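Local atomic coordinates of reducing-end xylose-releasing exo-oligoxylanase Rex8A (Paenibacillus barcinonensis, PDB entry 6SUD), a protein that hydrolyses short, linear or branched xylooligosaccharides from their reducing ends, releasing xylose during xylan breakdown. Residues A[366-371]-A[375-380]; A[34-39]-A[80-85]; A[25-30]-A[347-352]. The protein carries 1 engineered substitution. All coordinates share one frame; numbering follows the deposited sequence.

Contact 1 of 3, residues A[366-371]-A[375-380]; sequences YFFTML and GNYRVY
A Schellman motif ends helix 359-373 here, and the chain that leaves it folds back against the last turns of the same helix. Leu371 O receives the backbone N of Asn376 at 2.9 Å, with an N-H...O angle of 158°. Gly375 makes the turn with a positive phi. Its own carbonyl is held by Arg378, whose NE (2.8 Å) and NH2 both bond to Gly375 O, the oxygen lying in the guanidinium plane; this side-on grip ties the turn to the outgoing chain. Across the bend, Leu371 CD2 lies 3.9 Å from Asn376 CB, and the two side chains cross at about a right angle. The amide of Asn376 turns elsewhere, giving ND2 to Ser374 OG. Tyr377 swings its ring away from its own backbone N (chi1 -155°), which lays it beside Phe368. The two planes are near parallel, 22° apart, but slid so far that they barely overlap, with centroids 5.6 Å apart; the closest touch is Phe368 CD1 on Tyr377 CE2 at 3.7 Å. Gln81 of helix 69-81 packs on Leu371 and Tyr377, and Met331 of helix 322-331 also meets Tyr377. This is a helix C-cap of the Schellman type, followed by hydrophobic packing of the C-terminal tail in the (alpha/alpha)6 barrel of glycoside hydrolase family 8.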
loop_
_atom_site.group_PDB
_atom_site.type_symbol
_atom_site.label_atom_id
_atom_site.label_comp_id
_atom_site.label_asym_id
_atom_site.label_seq_id
_atom_site.Cartn_x
_atom_site.Cartn_y
_atom_site.Cartn_z
ATOM N N TYR A 366 1.584 0.687 -10.091
ATOM C CA TYR A 366 0.844 0.763 -11.384
ATOM C C TYR A 366 -0.524 0.090 -11.231
ATOM O O TYR A 366 -1.563 0.724 -11.520
ATOM C CB TYR A 366 1.644 0.101 -12.511
ATOM C CG TYR A 366 1.085 0.217 -13.912
ATOM C CD1 TYR A 366 0.085 -0.628 -14.369
ATOM C CD2 TYR A 366 1.587 1.152 -14.798
ATOM C CE1 TYR A 366 -0.414 -0.540 -15.660
ATOM C CE2 TYR A 366 1.106 1.253 -16.093
ATOM C CZ TYR A 366 0.105 0.403 -16.530
ATOM O OH TYR A 366 -0.368 0.490 -17.808
ATOM N N PHE A 367 -0.552 -1.158 -10.778
ATOM C CA PHE A 367 -1.822 -1.923 -10.708
ATOM C C PHE A 367 -2.817 -1.247 -9.765
ATOM O O PHE A 367 -4.018 -1.154 -10.104
ATOM C CB PHE A 367 -1.606 -3.376 -10.302
ATOM C CG PHE A 367 -2.883 -4.152 -10.459
ATOM C CD1 PHE A 367 -3.281 -4.603 -11.700
ATOM C CD2 PHE A 367 -3.731 -4.345 -9.390
ATOM C CE1 PHE A 367 -4.483 -5.270 -11.868
ATOM C CE2 PHE A 367 -4.919 -5.042 -9.550
ATOM C CZ PHE A 367 -5.290 -5.500 -10.790
ATOM N N PHE A 368 -2.361 -0.784 -8.602
ATOM C CA PHE A 368 -3.258 -0.117 -7.630
ATOM C C PHE A 368 -3.830 1.152 -8.254
ATOM O O PHE A 368 -5.030 1.429 -8.048
ATOM C CB PHE A 368 -2.557 0.182 -6.315
ATOM C CG PHE A 368 -2.239 -1.050 -5.505
ATOM C CD1 PHE A 368 -3.229 -1.959 -5.150
ATOM C CD2 PHE A 368 -0.953 -1.263 -5.043
ATOM C CE1 PHE A 368 -2.929 -3.071 -4.378
ATOM C CE2 PHE A 368 -0.659 -2.361 -4.250
ATOM C CZ PHE A 368 -1.643 -3.271 -3.938
ATOM N N THR A 369 -3.035 1.862 -9.051
ATOM C CA THR A 369 -3.534 3.057 -9.780
ATOM C C THR A 369 -4.548 2.636 -10.860
ATOM O O THR A 369 -5.537 3.356 -11.054
ATOM C CB THR A 369 -2.400 3.909 -10.357
ATOM O OG1 THR A 369 -1.597 4.337 -9.260
ATOM C CG2 THR A 369 -2.921 5.121 -11.099
ATOM N N MET A 370 -4.312 1.539 -11.573
ATOM C CA MET A 370 -5.234 1.089 -12.655
ATOM C C MET A 370 -6.579 0.720 -12.021
ATOM O O MET A 370 -7.655 1.125 -12.550
ATOM C CB MET A 370 -4.640 -0.095 -13.427
ATOM C CG MET A 370 -5.416 -0.494 -14.675
ATOM S SD MET A 370 -5.489 0.796 -15.938
ATOM C CE MET A 370 -3.802 0.760 -16.529
ATOM N N LEU A 371 -6.528 0.006 -10.898
ATOM C CA LEU A 371 -7.741 -0.289 -10.090
ATOM C C LEU A 371 -8.453 1.013 -9.724
ATOM O O LEU A 371 -9.632 1.142 -10.028
ATOM C CB LEU A 371 -7.325 -1.032 -8.822
ATOM C CG LEU A 371 -7.189 -2.543 -8.941
ATOM C CD1 LEU A 371 -6.828 -3.134 -7.585
ATOM C CD2 LEU A 371 -8.466 -3.168 -9.466
ATOM N N GLY A 375 -12.194 2.997 -10.934
ATOM C CA GLY A 375 -13.249 2.928 -9.903
ATOM C C GLY A 375 -13.430 1.519 -9.356
ATOM O O GLY A 375 -14.561 1.194 -8.938
ATOM N N ASN A 376 -12.359 0.725 -9.311
ATOM C CA ASN A 376 -12.400 -0.707 -8.908
ATOM C C ASN A 376 -11.571 -0.955 -7.635
ATOM O O ASN A 376 -11.362 -2.129 -7.285
ATOM C CB ASN A 376 -11.974 -1.598 -10.072
ATOM C CG ASN A 376 -13.042 -1.608 -11.143
ATOM O OD1 ASN A 376 -14.192 -1.929 -10.853
ATOM N ND2 ASN A 376 -12.693 -1.227 -12.366
ATOM N N TYR A 377 -11.085 0.085 -6.957
ATOM C CA TYR A 377 -10.393 -0.085 -5.650
ATOM C C TYR A 377 -11.430 0.230 -4.582
ATOM O O TYR A 377 -11.588 1.423 -4.249
ATOM C CB TYR A 377 -9.154 0.802 -5.536
ATOM C CG TYR A 377 -8.079 0.324 -4.590
ATOM C CD1 TYR A 377 -8.353 -0.494 -3.505
ATOM C CD2 TYR A 377 -6.780 0.783 -4.736
ATOM C CE1 TYR A 377 -7.360 -0.875 -2.617
ATOM C CE2 TYR A 377 -5.777 0.418 -3.853
ATOM C CZ TYR A 377 -6.063 -0.426 -2.793
ATOM O OH TYR A 377 -5.086 -0.802 -1.918
ATOM N N ARG A 378 -12.159 -0.792 -4.132
ATOM C CA ARG A 378 -13.426 -0.605 -3.380
ATOM C C ARG A 378 -13.354 -1.194 -1.974
ATOM O O ARG A 378 -12.536 -2.094 -1.696
ATOM C CB ARG A 378 -14.594 -1.246 -4.129
ATOM C CG ARG A 378 -14.718 -0.751 -5.560
ATOM C CD ARG A 378 -15.927 -1.305 -6.268
ATOM N NE ARG A 378 -16.091 -0.640 -7.551
ATOM C CZ ARG A 378 -17.159 -0.756 -8.331
ATOM N NH1 ARG A 378 -18.176 -1.519 -7.957
ATOM N NH2 ARG A 378 -17.197 -0.124 -9.493
ATOM N N VAL A 379 -14.227 -0.679 -1.131
ATOM C CA VAL A 379 -14.511 -1.282 0.195
ATOM C C VAL A 379 -15.459 -2.444 -0.060
ATOM O O VAL A 379 -16.531 -2.183 -0.633
ATOM C CB VAL A 379 -15.172 -0.257 1.129
ATOM C CG1 VAL A 379 -15.522 -0.870 2.473
ATOM C CG2 VAL A 379 -14.325 0.982 1.303
ATOM N N TYR A 380 -15.124 -3.640 0.415
ATOM C CA TYR A 380 -16.042 -4.812 0.417
ATOM C C TYR A 380 -16.638 -4.996 1.818
ATOM O O TYR A 380 -15.921 -5.420 2.737
ATOM C CB TYR A 380 -15.317 -6.031 -0.141
ATOM C CG TYR A 380 -15.151 -5.866 -1.624
ATOM C CD1 TYR A 380 -16.210 -6.123 -2.477
ATOM C CD2 TYR A 380 -13.996 -5.318 -2.156
ATOM C CE1 TYR A 380 -16.099 -5.910 -3.840
ATOM C CE2 TYR A 380 -13.868 -5.116 -3.519
ATOM C CZ TYR A 380 -14.927 -5.397 -4.359
ATOM O OH TYR A 380 -14.841 -5.195 -5.705
#

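Contact 2 of 3, residues A[34-39]-A[80-85]; sequences QTWNDL and VQMDKK. With EDO (1,2-ethanediol), chain C; EDO (1,2-ethanediol), chain H.
Trp36 presents one indole face to the aliphatic chain of Lys84, while Met82 packs nearer its root. Lys84 CG lies 3.5 Å from Trp36 CZ2, above the benzene part and toward its rim. From there the lysine, bent at chi2 (-83°) and then extended, runs back along the indole in the opposite direction to the tryptophan, which brings CE 3.8 Å from the centroid of the five-membered ring, over its face. This is a CH-pi contact. The ammonium NZ completes an off-centre cation-pi interaction, 4.5 Å from the same centroid and 35° off the ring normal. Met82 meets Trp36 at two places: CG lies 3.8 Å from CE3, and the methyl CE, folded back by the bends at chi2 and chi3, comes equally close to CB. At the ring edge Trp36 NE1 gives a hydrogen bond of 2.9 Å to O2 of the ethanediol of chain C, probably from the crystallisation liquor.

Farther out, Phe40 stacks on Trp36, Glu87 of helix 85-99 touches the indole, and Phe367 of helix 359-373 packs against Met82. A Schellman motif at Asp83, with phi of 58°, turns the chain out of helix 69-81 and sets Lys84 as N-cap of the next helix; Asp83 OD1 is tied to Trp144 NE1. With an alanine in place of Trp36, the Lys84 chain is likely to lose the aromatic face along which it lies, and a gap would probably open beside Met82. The contact thus combines apolar packing with a modest electrostatic attraction that may help to keep the ammonium near the ring.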
loop_
_atom_site.group_PDB
_atom_site.type_symbol
_atom_site.label_atom_id
_atom_site.label_comp_id
_atom_site.label_asym_id
_atom_site.label_seq_id
_atom_site.Cartn_x
_atom_site.Cartn_y
_atom_site.Cartn_z
ATOM N N GLN A 34 -6.386 -6.880 -18.696
ATOM C CA GLN A 34 -5.093 -7.192 -19.353
ATOM C C GLN A 34 -3.934 -6.846 -18.418
ATOM O O GLN A 34 -2.894 -7.548 -18.474
ATOM C CB GLN A 34 -4.897 -6.466 -20.682
ATOM C CG GLN A 34 -3.733 -7.056 -21.464
ATOM C CD GLN A 34 -3.751 -8.568 -21.461
ATOM O OE1 GLN A 34 -2.856 -9.213 -20.922
ATOM N NE2 GLN A 34 -4.789 -9.158 -22.035
ATOM N N THR A 35 -4.086 -5.837 -17.557
ATOM C CA THR A 35 -2.994 -5.506 -16.611
ATOM C C THR A 35 -2.844 -6.689 -15.650
ATOM O O THR A 35 -1.709 -7.157 -15.426
ATOM C CB THR A 35 -3.248 -4.194 -15.865
ATOM O OG1 THR A 35 -3.453 -3.167 -16.835
ATOM C CG2 THR A 35 -2.109 -3.861 -14.924
ATOM N N TRP A 36 -3.973 -7.174 -15.136
ATOM C CA TRP A 36 -4.012 -8.377 -14.270
ATOM C C TRP A 36 -3.289 -9.541 -14.954
ATOM O O TRP A 36 -2.417 -10.138 -14.338
ATOM C CB TRP A 36 -5.447 -8.779 -13.918
ATOM C CG TRP A 36 -5.494 -10.136 -13.283
ATOM C CD1 TRP A 36 -5.644 -11.321 -13.942
ATOM C CD2 TRP A 36 -5.274 -10.480 -11.896
ATOM N NE1 TRP A 36 -5.566 -12.370 -13.070
ATOM C CE2 TRP A 36 -5.325 -11.890 -11.813
ATOM C CE3 TRP A 36 -5.021 -9.757 -10.726
ATOM C CZ2 TRP A 36 -5.169 -12.577 -10.611
ATOM C CZ3 TRP A 36 -4.879 -10.437 -9.537
ATOM C CH2 TRP A 36 -4.952 -11.826 -9.480
ATOM N N ASN A 37 -3.699 -9.879 -16.177
ATOM C CA ASN A 37 -3.170 -11.043 -16.936
ATOM C C ASN A 37 -1.647 -10.946 -17.083
ATOM O O ASN A 37 -0.971 -11.985 -16.916
ATOM C CB ASN A 37 -3.852 -11.132 -18.298
ATOM C CG ASN A 37 -5.298 -11.535 -18.134
ATOM O OD1 ASN A 37 -5.613 -12.324 -17.247
ATOM N ND2 ASN A 37 -6.184 -11.002 -18.959
ATOM N N ASP A 38 -1.132 -9.768 -17.438
ATOM C CA ASP A 38 0.322 -9.567 -17.668
ATOM C C ASP A 38 1.093 -9.713 -16.353
ATOM O O ASP A 38 2.132 -10.379 -16.357
ATOM C CB ASP A 38 0.615 -8.222 -18.337
ATOM C CG ASP A 38 0.163 -8.145 -19.784
ATOM O OD1 ASP A 38 -0.173 -9.198 -20.354
ATOM O OD2 ASP A 38 0.138 -7.023 -20.333
ATOM N N LEU A 39 0.617 -9.118 -15.269
ATOM C CA LEU A 39 1.350 -9.155 -13.978
ATOM C C LEU A 39 1.366 -10.553 -13.360
ATOM O O LEU A 39 2.407 -10.945 -12.815
ATOM C CB LEU A 39 0.684 -8.179 -13.015
ATOM C CG LEU A 39 1.302 -6.795 -12.942
ATOM C CD1 LEU A 39 1.032 -6.237 -11.554
ATOM C CD2 LEU A 39 2.800 -6.834 -13.248
ATOM N N VAL A 80 -8.110 -9.822 -4.291
ATOM C CA VAL A 80 -9.480 -9.718 -3.715
ATOM C C VAL A 80 -10.219 -8.589 -4.440
ATOM O O VAL A 80 -11.387 -8.806 -4.789
ATOM C CB VAL A 80 -9.504 -9.627 -2.173
ATOM C CG1 VAL A 80 -8.880 -8.361 -1.600
ATOM C CG2 VAL A 80 -10.921 -9.813 -1.681
ATOM N N GLN A 81 -9.541 -7.487 -4.801
ATOM C CA GLN A 81 -10.150 -6.377 -5.593
ATOM C C GLN A 81 -10.552 -6.880 -6.989
ATOM O O GLN A 81 -11.569 -6.399 -7.515
ATOM C CB GLN A 81 -9.193 -5.189 -5.678
ATOM C CG GLN A 81 -8.968 -4.502 -4.338
ATOM C CD GLN A 81 -10.185 -3.773 -3.827
ATOM O OE1 GLN A 81 -11.098 -3.443 -4.576
ATOM N NE2 GLN A 81 -10.191 -3.481 -2.534
ATOM N N MET A 82 -9.852 -7.874 -7.531
ATOM C CA MET A 82 -10.128 -8.411 -8.892
ATOM C C MET A 82 -10.993 -9.677 -8.804
ATOM O O MET A 82 -11.265 -10.263 -9.867
ATOM C CB MET A 82 -8.826 -8.734 -9.631
ATOM C CG MET A 82 -7.986 -7.537 -10.031
ATOM S SD MET A 82 -8.820 -6.571 -11.321
ATOM C CE MET A 82 -8.871 -7.767 -12.654
ATOM N N ASP A 83 -11.452 -10.050 -7.605
ATOM C CA ASP A 83 -12.311 -11.242 -7.369
ATOM C C ASP A 83 -11.565 -12.493 -7.864
ATOM O O ASP A 83 -12.172 -13.327 -8.613
ATOM C CB ASP A 83 -13.683 -11.055 -8.023
ATOM C CG ASP A 83 -14.717 -12.088 -7.615
ATOM O OD1 ASP A 83 -14.495 -12.763 -6.597
ATOM O OD2 ASP A 83 -15.744 -12.208 -8.316
ATOM N N LYS A 84 -10.306 -12.643 -7.452
ATOM C CA LYS A 84 -9.426 -13.756 -7.915
ATOM C C LYS A 84 -9.039 -14.621 -6.717
ATOM O O LYS A 84 -7.900 -14.539 -6.222
ATOM C CB LYS A 84 -8.224 -13.222 -8.693
ATOM C CG LYS A 84 -8.604 -12.410 -9.919
ATOM C CD LYS A 84 -8.919 -13.225 -11.139
ATOM C CE LYS A 84 -9.035 -12.388 -12.396
ATOM N NZ LYS A 84 -9.438 -13.205 -13.566
ATOM N N LYS A 85 -9.988 -15.434 -6.271
ATOM C CA LYS A 85 -9.864 -16.185 -5.007
ATOM C C LYS A 85 -8.712 -17.196 -5.071
ATOM O O LYS A 85 -8.027 -17.366 -4.054
ATOM C CB LYS A 85 -11.185 -16.880 -4.683
ATOM C CG LYS A 85 -11.210 -17.496 -3.292
ATOM C CD LYS A 85 -12.584 -17.915 -2.832
ATOM C CE LYS A 85 -12.638 -18.259 -1.361
ATOM N NZ LYS A 85 -11.823 -19.463 -1.071
HETATM C C1 EDO C . -7.659 -16.366 -12.462
HETATM O O1 EDO C . -6.704 -17.340 -12.852
HETATM C C2 EDO C . -7.064 -15.080 -12.615
HETATM O O2 EDO C . -6.580 -14.925 -13.932
HETATM C C1 EDO H . -10.109 -17.174 -9.025
HETATM O O1 EDO H . -9.116 -17.135 -10.044
HETATM C C2 EDO H . -11.175 -16.187 -9.258
HETATM O O2 EDO H . -12.376 -16.414 -8.540
#

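Contact 3 of 3, residues A[25-30]-A[347-352]; sequences EDEIKA and RFWNTP
Trp349 drives the outer edge of its six-membered ring against the first turn of helix 25-41, meeting the backbone as much as the side chains. CH2 leads: it lies 3.8 Å from Glu27 O and 4.0 Å from Ile28 CA, and both of these atoms sit at the ring edge, near its plane. The first torsion of Trp349, fully extended at 178°, points the indole out from the end of helix 341-349 to reach across. On the other helix Ile28 adds CG1, 4.1 Å from Trp349 CZ3, and its side chain crosses the indole at about a right angle. Glu27 approaches at the neighbouring corner, where OE2 is 4.0 Å from Trp349 CZ2 and the carboxylate is turned 64° from the ring plane. The acid is bound elsewhere, since Glu27 OE1 accepts the backbone N of Arg24 just ahead of the helix. Contacts between the two segments are therefore loose van der Waals ones, and other residues hold the indole: Tyr23 stacks on it, Phe18 meets it edge-to-face and Arg31 makes a cation-pi contact while its NH2 bonds to Trp349 O. Just beyond Trp349 the chain leaves its helix, and Thr351 OG1 gives a hydrogen bond of 2.7 Å to Arg347 O, tying the exit to the last turn. The contact joins the start of helix 25-41 to the end of helix 341-349, with Phe18 of helix 17-20 packing on Ile28 and Phe348, and helices 322-331 and 359-373 lying against Phe348.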
loop_
_atom_site.group_PDB
_atom_site.type_symbol
_atom_site.label_atom_id
_atom_site.label_comp_id
_atom_site.label_asym_id
_atom_site.label_seq_id
_atom_site.Cartn_x
_atom_site.Cartn_y
_atom_site.Cartn_z
ATOM N N GLU A 25 -16.156 2.673 -21.468
ATOM C CA GLU A 25 -16.357 1.666 -20.396
ATOM C C GLU A 25 -15.739 0.330 -20.812
ATOM O O GLU A 25 -15.034 -0.261 -19.979
ATOM C CB GLU A 25 -17.839 1.508 -20.066
ATOM C CG GLU A 25 -18.237 2.223 -18.794
ATOM C CD GLU A 25 -19.661 1.917 -18.362
ATOM O OE1 GLU A 25 -20.538 2.757 -18.631
ATOM O OE2 GLU A 25 -19.893 0.830 -17.783
ATOM N N ASP A 26 -15.969 -0.111 -22.052
ATOM C CA ASP A 26 -15.460 -1.417 -22.559
ATOM C C ASP A 26 -13.924 -1.425 -22.594
ATOM O O ASP A 26 -13.343 -2.442 -22.144
ATOM C CB ASP A 26 -16.088 -1.805 -23.901
ATOM C CG ASP A 26 -15.831 -0.862 -25.067
ATOM O OD1 ASP A 26 -14.895 -0.047 -24.984
ATOM O OD2 ASP A 26 -16.581 -0.954 -26.055
ATOM N N GLU A 27 -13.295 -0.360 -23.114
ATOM C CA GLU A 27 -11.812 -0.217 -23.214
ATOM C C GLU A 27 -11.196 -0.297 -21.815
ATOM O O GLU A 27 -10.107 -0.881 -21.659
ATOM C CB GLU A 27 -11.369 1.186 -23.636
ATOM C CG GLU A 27 -11.286 1.495 -25.112
ATOM C CD GLU A 27 -10.683 2.882 -25.312
ATOM O OE1 GLU A 27 -11.323 3.886 -24.888
ATOM O OE2 GLU A 27 -9.542 2.958 -25.832
ATOM N N ILE A 28 -11.863 0.332 -20.848
ATOM C CA ILE A 28 -11.315 0.459 -19.466
ATOM C C ILE A 28 -11.280 -0.928 -18.823
ATOM O O ILE A 28 -10.200 -1.328 -18.411
ATOM C CB ILE A 28 -12.096 1.484 -18.632
ATOM C CG1 ILE A 28 -11.953 2.884 -19.228
ATOM C CG2 ILE A 28 -11.647 1.445 -17.177
ATOM C CD1 ILE A 28 -12.980 3.863 -18.726
ATOM N N LYS A 29 -12.416 -1.630 -18.757
ATOM C CA LYS A 29 -12.511 -2.997 -18.171
ATOM C C LYS A 29 -11.473 -3.920 -18.834
ATOM O O LYS A 29 -10.808 -4.686 -18.111
ATOM C CB LYS A 29 -13.940 -3.530 -18.316
ATOM C CG LYS A 29 -14.119 -5.033 -18.154
ATOM C CD LYS A 29 -15.370 -5.538 -18.842
ATOM C CE LYS A 29 -15.695 -6.983 -18.525
ATOM N NZ LYS A 29 -16.561 -7.101 -17.325
ATOM N N ALA A 30 -11.331 -3.866 -20.161
ATOM C CA ALA A 30 -10.385 -4.732 -20.904
ATOM C C ALA A 30 -8.939 -4.397 -20.505
ATOM O O ALA A 30 -8.121 -5.337 -20.382
ATOM C CB ALA A 30 -10.590 -4.600 -22.392
ATOM N N ARG A 347 -1.682 10.567 -19.047
ATOM C CA ARG A 347 -0.257 10.150 -19.111
ATOM C C ARG A 347 -0.161 8.701 -18.625
ATOM O O ARG A 347 0.563 7.912 -19.236
ATOM C CB ARG A 347 0.617 11.084 -18.268
ATOM C CG ARG A 347 2.077 10.663 -18.168
ATOM C CD ARG A 347 2.799 10.787 -19.487
ATOM N NE ARG A 347 4.254 10.812 -19.347
ATOM C CZ ARG A 347 5.041 9.735 -19.287
ATOM N NH1 ARG A 347 4.536 8.508 -19.326
ATOM N NH2 ARG A 347 6.347 9.893 -19.164
ATOM N N PHE A 348 -0.882 8.373 -17.554
ATOM C CA PHE A 348 -0.847 7.020 -16.953
ATOM C C PHE A 348 -1.437 6.002 -17.934
ATOM O O PHE A 348 -0.823 4.929 -18.148
ATOM C CB PHE A 348 -1.593 7.002 -15.620
ATOM C CG PHE A 348 -1.579 5.630 -15.007
ATOM C CD1 PHE A 348 -0.421 5.143 -14.415
ATOM C CD2 PHE A 348 -2.681 4.797 -15.104
ATOM C CE1 PHE A 348 -0.388 3.866 -13.885
ATOM C CE2 PHE A 348 -2.642 3.519 -14.583
ATOM C CZ PHE A 348 -1.499 3.063 -13.965
ATOM N N TRP A 349 -2.599 6.319 -18.506
ATOM C CA TRP A 349 -3.308 5.450 -19.482
ATOM C C TRP A 349 -2.333 5.059 -20.599
ATOM O O TRP A 349 -2.357 3.893 -21.049
ATOM C CB TRP A 349 -4.557 6.149 -20.044
ATOM C CG TRP A 349 -5.280 5.339 -21.074
ATOM C CD1 TRP A 349 -5.068 5.369 -22.422
ATOM C CD2 TRP A 349 -6.304 4.349 -20.852
ATOM N NE1 TRP A 349 -5.902 4.487 -23.056
ATOM C CE2 TRP A 349 -6.677 3.853 -22.121
ATOM C CE3 TRP A 349 -6.956 3.850 -19.717
ATOM C CZ2 TRP A 349 -7.647 2.865 -22.280
ATOM C CZ3 TRP A 349 -7.925 2.882 -19.874
ATOM C CH2 TRP A 349 -8.261 2.392 -21.139
ATOM N N ASN A 350 -1.489 6.000 -21.020
ATOM C CA ASN A 350 -0.592 5.833 -22.193
ATOM C C ASN A 350 0.747 5.224 -21.754
ATOM O O ASN A 350 1.589 4.988 -22.631
ATOM C CB ASN A 350 -0.472 7.159 -22.944
ATOM C CG ASN A 350 -1.788 7.576 -23.559
ATOM O OD1 ASN A 350 -2.313 8.650 -23.265
ATOM N ND2 ASN A 350 -2.352 6.711 -24.382
ATOM N N THR A 351 0.909 4.914 -20.461
ATOM C CA THR A 351 2.141 4.301 -19.896
ATOM C C THR A 351 1.922 2.795 -19.753
ATOM O O THR A 351 0.937 2.385 -19.147
ATOM C CB THR A 351 2.521 4.963 -18.564
ATOM O OG1 THR A 351 2.769 6.352 -18.796
ATOM C CG2 THR A 351 3.734 4.334 -17.908
ATOM N N PRO A 352 2.809 1.935 -20.310
ATOM C CA PRO A 352 2.707 0.492 -20.125
ATOM C C PRO A 352 3.379 0.022 -18.825
ATOM O O PRO A 352 4.132 0.765 -18.209
ATOM C CB PRO A 352 3.439 -0.044 -21.363
ATOM C CG PRO A 352 4.558 0.960 -21.569
ATOM C CD PRO A 352 3.967 2.293 -21.150
#

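In the fold
Contact 1 is the buried one, whereas contacts 2 and 3 are only partly buried and lie farther from the centre of the chain. The latter two share helix 25-41, using its C-terminal half and its start, to join elements distant in sequence; contact 1 closes locally on the end of helix 359-373. That helix also ties contact 1 to contact 3, where Tyr366 OH reaches Thr351 O. Gln81 NE2 likewise meets Arg378 O, connecting contacts 1 and 2. Chemistry follows place: a backbone cap with apolar packing inside, a lysine lying along an indole in contact 2, and plain ring-edge packing in contact 3.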